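Local coordinates for protein HP0420 homologue (Helicobacter felis, PDB 3LW3) that is of unknown function but adopts a hotdog fold and pairs with a second copy of itself, as many thioesterase-like hotdog proteins do, at residues L16-L30 with A63-S77. Sequence-based numbering, arbitrary orientation.
Sequences LLVCTRLDQNLCAEL and AASFAALCALNKKNS
With CG anti to its backbone N (chi1 -180°), Phe66 leans its ring obliquely off the helix into the curve of segment 16-30, and Cys27, whose SG likewise lies opposite its own backbone N (chi1 -177°), reaches back to the root of that ring. Cys27 SG sits 3.6 Å from Phe66 CB and meets the ring obliquely, an S-aromatic contact with the sulfur 4.8 Å from the centroid. Leu22 lays CD2 over one face, 4.0 Å from Phe66 CD1, while Leu16 brings CD2 to the ring edge near its plane. The CG of Gln24 crosses near Phe66 CE2, and its extended chain carries OE1 on to the backbone N of Leu30 (3.0 Å, 169° at the hydrogen). This nearly straight bond, received above the carbonyl plane, ties the Gln24 side chain to the start of strand 29-34. A turn further along the helix, Cys70 SG meets two leucine methyls set at about a right angle round it, 3.7 Å from Leu16 CD1 and 4.1 Å from Leu30 CD1. Val18 packs on the last helical turn: CG1 rests against Leu69 O, while CG2 spans from Leu69 CB to Ser77 OG, 3.6 Å away, a hydroxyl that itself donates to Lys74 O. Asn73, the first residue past the helix, takes a positive phi and lays its side chain across Leu17 at about a right angle. Cys19 SG touches Leu69 CD1 and forms a disulfide with Cys50 of the second subunit, so this loop joins the helix packing to the dimer interface. Helix 57-72 is the central helix of the hotdog fold: segment 16-30 covers one side, Phe66 and Cys70 also touch strand 37-42, and Ala64, Ala67, Ala68 and Ala71 pack on the antiparallel sheet through strands 96-105, 109-118 and 121-132.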
loop_
_atom_site.group_PDB
_atom_site.type_symbol
_atom_site.label_atom_id
_atom_site.label_comp_id
_atom_site.label_asym_id
_atom_site.label_seq_id
_atom_site.Cartn_x
_atom_site.Cartn_y
_atom_site.Cartn_z
ATOM N N LEU B 16 -17.521 4.696 -10.687
ATOM C CA LEU B 16 -16.120 4.686 -10.240
ATOM C C LEU B 16 -15.222 4.473 -11.463
ATOM O O LEU B 16 -15.332 3.450 -12.165
ATOM C CB LEU B 16 -15.918 3.601 -9.205
ATOM C CG LEU B 16 -14.510 3.589 -8.636
ATOM C CD1 LEU B 16 -14.375 4.774 -7.728
ATOM C CD2 LEU B 16 -14.289 2.290 -7.896
ATOM N N LEU B 17 -14.369 5.455 -11.736
ATOM C CA LEU B 17 -13.507 5.474 -12.914
ATOM C C LEU B 17 -12.119 4.908 -12.687
ATOM O O LEU B 17 -11.420 4.581 -13.652
ATOM C CB LEU B 17 -13.357 6.918 -13.416
ATOM C CG LEU B 17 -14.657 7.684 -13.719
ATOM C CD1 LEU B 17 -14.336 8.926 -14.549
ATOM C CD2 LEU B 17 -15.650 6.769 -14.408
ATOM N N VAL B 18 -11.693 4.811 -11.427
ATOM C CA VAL B 18 -10.321 4.441 -11.111
ATOM C C VAL B 18 -10.211 2.970 -10.675
ATOM O O VAL B 18 -11.157 2.381 -10.177
ATOM C CB VAL B 18 -9.754 5.435 -10.046
ATOM C CG1 VAL B 18 -10.437 5.200 -8.718
ATOM C CG2 VAL B 18 -8.228 5.383 -9.985
ATOM N N CYS B 19 -9.033 2.385 -10.863
ATOM C CA CYS B 19 -8.764 1.003 -10.473
ATOM C C CYS B 19 -9.827 0.010 -10.936
ATOM O O CYS B 19 -10.350 -0.786 -10.169
ATOM C CB CYS B 19 -8.505 0.882 -8.969
ATOM S SG CYS B 19 -6.844 1.582 -8.472
ATOM N N THR B 20 -10.102 0.038 -12.227
ATOM C CA THR B 20 -11.110 -0.863 -12.737
ATOM C C THR B 20 -10.790 -2.353 -12.550
ATOM O O THR B 20 -11.715 -3.162 -12.550
ATOM C CB THR B 20 -11.496 -0.558 -14.197
ATOM O OG1 THR B 20 -10.391 -0.795 -15.081
ATOM C CG2 THR B 20 -11.984 0.899 -14.304
ATOM N N ARG B 21 -9.524 -2.723 -12.389
ATOM C CA ARG B 21 -9.187 -4.137 -12.271
ATOM C C ARG B 21 -9.064 -4.586 -10.804
ATOM O O ARG B 21 -8.878 -5.762 -10.552
ATOM C CB ARG B 21 -7.894 -4.483 -13.015
ATOM C CG ARG B 21 -7.804 -4.055 -14.474
ATOM C CD ARG B 21 -8.418 -5.085 -15.430
ATOM N NE ARG B 21 -8.061 -6.479 -15.115
ATOM C CZ ARG B 21 -7.059 -7.167 -15.679
ATOM N NH1 ARG B 21 -6.268 -6.603 -16.601
ATOM N NH2 ARG B 21 -6.839 -8.427 -15.311
ATOM N N LEU B 22 -9.201 -3.676 -9.848
ATOM C CA LEU B 22 -8.979 -4.014 -8.441
ATOM C C LEU B 22 -10.056 -4.921 -7.828
ATOM O O LEU B 22 -11.270 -4.617 -7.849
ATOM C CB LEU B 22 -8.820 -2.742 -7.595
ATOM C CG LEU B 22 -8.212 -2.924 -6.188
ATOM C CD1 LEU B 22 -7.103 -3.986 -6.084
ATOM C CD2 LEU B 22 -7.638 -1.625 -5.699
ATOM N N ASP B 23 -9.611 -6.049 -7.292
ATOM C CA ASP B 23 -10.516 -6.952 -6.553
ATOM C C ASP B 23 -10.661 -6.443 -5.127
ATOM O O ASP B 23 -9.721 -6.546 -4.320
ATOM C CB ASP B 23 -9.957 -8.366 -6.579
ATOM C CG ASP B 23 -10.840 -9.369 -5.890
ATOM O OD1 ASP B 23 -11.911 -8.978 -5.352
ATOM O OD2 ASP B 23 -10.438 -10.573 -5.888
ATOM N N GLN B 24 -11.831 -5.873 -4.822
ATOM C CA GLN B 24 -12.063 -5.348 -3.488
ATOM C C GLN B 24 -11.824 -6.354 -2.361
ATOM O O GLN B 24 -11.491 -5.945 -1.227
ATOM C CB GLN B 24 -13.432 -4.708 -3.338
ATOM C CG GLN B 24 -13.507 -3.363 -4.066
ATOM C CD GLN B 24 -14.868 -2.686 -3.983
ATOM O OE1 GLN B 24 -15.583 -2.800 -2.981
ATOM N NE2 GLN B 24 -15.227 -1.958 -5.043
ATOM N N ASN B 25 -12.002 -7.654 -2.665
ATOM C CA ASN B 25 -11.744 -8.722 -1.696
ATOM C C ASN B 25 -10.286 -8.737 -1.217
ATOM O O ASN B 25 -10.014 -9.238 -0.126
ATOM C CB ASN B 25 -12.108 -10.094 -2.277
ATOM C CG ASN B 25 -13.613 -10.320 -2.321
ATOM O OD1 ASN B 25 -14.380 -9.608 -1.653
ATOM N ND2 ASN B 25 -14.059 -11.315 -3.103
ATOM N N LEU B 26 -9.364 -8.171 -2.013
ATOM C CA LEU B 26 -7.940 -8.155 -1.664
ATOM C C LEU B 26 -7.536 -6.783 -1.109
ATOM O O LEU B 26 -6.361 -6.568 -0.725
ATOM C CB LEU B 26 -7.035 -8.494 -2.861
ATOM C CG LEU B 26 -7.442 -9.537 -3.930
ATOM C CD1 LEU B 26 -6.284 -9.990 -4.830
ATOM C CD2 LEU B 26 -8.133 -10.712 -3.395
ATOM N N CYS B 27 -8.487 -5.847 -1.028
ATOM C CA CYS B 27 -8.098 -4.469 -0.644
ATOM C C CYS B 27 -8.960 -3.908 0.489
ATOM O O CYS B 27 -8.542 -3.864 1.657
ATOM C CB CYS B 27 -8.162 -3.560 -1.864
ATOM S SG CYS B 27 -7.631 -1.870 -1.530
ATOM N N ALA B 28 -10.179 -3.515 0.137
ATOM C CA ALA B 28 -11.140 -2.887 1.041
ATOM C C ALA B 28 -12.450 -2.756 0.266
ATOM O O ALA B 28 -12.474 -2.696 -0.961
ATOM C CB ALA B 28 -10.663 -1.493 1.499
ATOM N N GLU B 29 -13.540 -2.723 1.003
ATOM C CA GLU B 29 -14.872 -2.508 0.413
ATOM C C GLU B 29 -15.149 -1.007 0.231
ATOM O O GLU B 29 -14.989 -0.218 1.188
ATOM C CB GLU B 29 -15.968 -3.137 1.279
ATOM C CG GLU B 29 -17.347 -2.885 0.721
ATOM C CD GLU B 29 -18.456 -3.333 1.671
ATOM O OE1 GLU B 29 -18.209 -3.478 2.893
ATOM O OE2 GLU B 29 -19.598 -3.527 1.204
ATOM N N LEU B 30 -15.586 -0.624 -0.965
ATOM C CA LEU B 30 -15.914 0.764 -1.213
ATOM C C LEU B 30 -17.245 1.045 -0.554
ATOM O O LEU B 30 -18.208 0.319 -0.800
ATOM C CB LEU B 30 -16.071 1.002 -2.706
ATOM C CG LEU B 30 -16.440 2.420 -3.138
ATOM C CD1 LEU B 30 -15.434 3.488 -2.671
ATOM C CD2 LEU B 30 -16.608 2.394 -4.638
ATOM N N ALA B 63 -5.327 -0.274 1.413
ATOM C CA ALA B 63 -6.699 0.224 1.618
ATOM C C ALA B 63 -6.734 1.778 1.546
ATOM O O ALA B 63 -7.601 2.367 0.876
ATOM C CB ALA B 63 -7.228 -0.266 2.951
ATOM N N ALA B 64 -5.766 2.424 2.214
ATOM C CA ALA B 64 -5.676 3.889 2.245
ATOM C C ALA B 64 -5.487 4.413 0.820
ATOM O O ALA B 64 -6.127 5.392 0.390
ATOM C CB ALA B 64 -4.534 4.315 3.115
ATOM N N SER B 65 -4.635 3.733 0.066
ATOM C CA SER B 65 -4.327 4.078 -1.338
ATOM C C SER B 65 -5.583 4.071 -2.231
ATOM O O SER B 65 -5.840 5.006 -2.993
ATOM C CB SER B 65 -3.256 3.116 -1.917
ATOM O OG SER B 65 -1.996 3.281 -1.283
ATOM N N PHE B 66 -6.361 3.005 -2.116
ATOM C CA PHE B 66 -7.607 2.884 -2.818
ATOM C C PHE B 66 -8.542 4.013 -2.431
ATOM O O PHE B 66 -9.091 4.668 -3.329
ATOM C CB PHE B 66 -8.207 1.518 -2.541
ATOM C CG PHE B 66 -9.515 1.259 -3.225
ATOM C CD1 PHE B 66 -9.737 1.613 -4.560
ATOM C CD2 PHE B 66 -10.507 0.562 -2.553
ATOM C CE1 PHE B 66 -10.958 1.336 -5.180
ATOM C CE2 PHE B 66 -11.706 0.252 -3.149
ATOM C CZ PHE B 66 -11.962 0.671 -4.471
ATOM N N ALA B 67 -8.739 4.274 -1.131
ATOM C CA ALA B 67 -9.578 5.445 -0.703
ATOM C C ALA B 67 -9.108 6.753 -1.401
ATOM O O ALA B 67 -9.923 7.522 -1.954
ATOM C CB ALA B 67 -9.541 5.688 0.808
ATOM N N ALA B 68 -7.796 6.988 -1.329
ATOM C CA ALA B 68 -7.180 8.197 -1.916
ATOM C C ALA B 68 -7.538 8.309 -3.414
ATOM O O ALA B 68 -8.019 9.339 -3.861
ATOM C CB ALA B 68 -5.680 8.165 -1.713
ATOM N N LEU B 69 -7.331 7.240 -4.184
ATOM C CA LEU B 69 -7.659 7.238 -5.628
ATOM C C LEU B 69 -9.155 7.502 -5.849
ATOM O O LEU B 69 -9.517 8.254 -6.740
ATOM C CB LEU B 69 -7.188 5.945 -6.288
ATOM C CG LEU B 69 -5.664 5.896 -6.451
ATOM C CD1 LEU B 69 -5.045 4.467 -6.717
ATOM C CD2 LEU B 69 -5.289 6.855 -7.588
ATOM N N CYS B 70 -10.021 6.900 -5.033
ATOM C CA CYS B 70 -11.459 7.105 -5.176
ATOM C C CYS B 70 -11.935 8.542 -4.881
ATOM O O CYS B 70 -12.926 9.014 -5.465
ATOM C CB CYS B 70 -12.226 6.120 -4.304
ATOM S SG CYS B 70 -12.088 4.417 -4.810
ATOM N N ALA B 71 -11.243 9.248 -4.009
ATOM C CA ALA B 71 -11.608 10.622 -3.685
ATOM C C ALA B 71 -11.470 11.546 -4.901
ATOM O O ALA B 71 -12.267 12.478 -5.059
ATOM C CB ALA B 71 -10.699 11.165 -2.524
ATOM N N LEU B 72 -10.434 11.305 -5.697
ATOM C CA LEU B 72 -10.203 12.085 -6.924
ATOM C C LEU B 72 -10.986 11.485 -8.114
ATOM O O LEU B 72 -11.547 12.222 -8.940
ATOM C CB LEU B 72 -8.712 12.141 -7.247
ATOM C CG LEU B 72 -8.352 12.906 -8.507
ATOM C CD1 LEU B 72 -8.826 14.314 -8.300
ATOM C CD2 LEU B 72 -6.866 12.812 -8.668
ATOM N N ASN B 73 -11.045 10.153 -8.180
ATOM C CA ASN B 73 -11.840 9.414 -9.155
ATOM C C ASN B 73 -11.579 9.828 -10.614
ATOM O O ASN B 73 -12.509 10.092 -11.353
ATOM C CB ASN B 73 -13.345 9.511 -8.838
ATOM C CG ASN B 73 -14.187 8.535 -9.654
ATOM O OD1 ASN B 73 -15.353 8.816 -9.945
ATOM N ND2 ASN B 73 -13.603 7.424 -10.068
ATOM N N LYS B 74 -10.316 9.887 -11.002
ATOM C CA LYS B 74 -9.928 10.194 -12.376
ATOM C C LYS B 74 -9.304 8.991 -13.089
ATOM O O LYS B 74 -8.406 8.310 -12.550
ATOM C CB LYS B 74 -8.939 11.351 -12.415
ATOM C CG LYS B 74 -9.459 12.611 -11.790
ATOM C CD LYS B 74 -9.828 13.642 -12.868
ATOM C CE LYS B 74 -11.055 14.491 -12.481
ATOM N NZ LYS B 74 -10.689 15.753 -11.788
ATOM N N LYS B 75 -9.759 8.785 -14.328
ATOM C CA LYS B 75 -9.319 7.698 -15.204
ATOM C C LYS B 75 -7.792 7.452 -15.161
ATOM O O LYS B 75 -7.289 6.448 -14.587
ATOM C CB LYS B 75 -9.786 8.048 -16.637
ATOM C CG LYS B 75 -9.627 6.949 -17.721
ATOM C CD LYS B 75 -10.182 7.419 -19.105
ATOM C CE LYS B 75 -9.529 6.655 -20.290
ATOM N NZ LYS B 75 -10.237 6.839 -21.606
ATOM N N ASN B 76 -7.048 8.362 -15.753
ATOM C CA ASN B 76 -5.625 8.123 -15.933
ATOM C C ASN B 76 -4.801 8.687 -14.778
ATOM O O ASN B 76 -4.004 9.576 -14.966
ATOM C CB ASN B 76 -5.184 8.727 -17.269
ATOM C CG ASN B 76 -5.954 8.140 -18.461
ATOM O OD1 ASN B 76 -6.104 6.917 -18.566
ATOM N ND2 ASN B 76 -6.457 9.017 -19.362
ATOM N N SER B 77 -4.970 8.125 -13.588
ATOM C CA SER B 77 -4.268 8.634 -12.409
ATOM C C SER B 77 -3.391 7.562 -11.759
ATOM O O SER B 77 -3.720 6.359 -11.806
ATOM C CB SER B 77 -5.260 9.208 -11.392
ATOM O OG SER B 77 -6.137 8.214 -10.850
#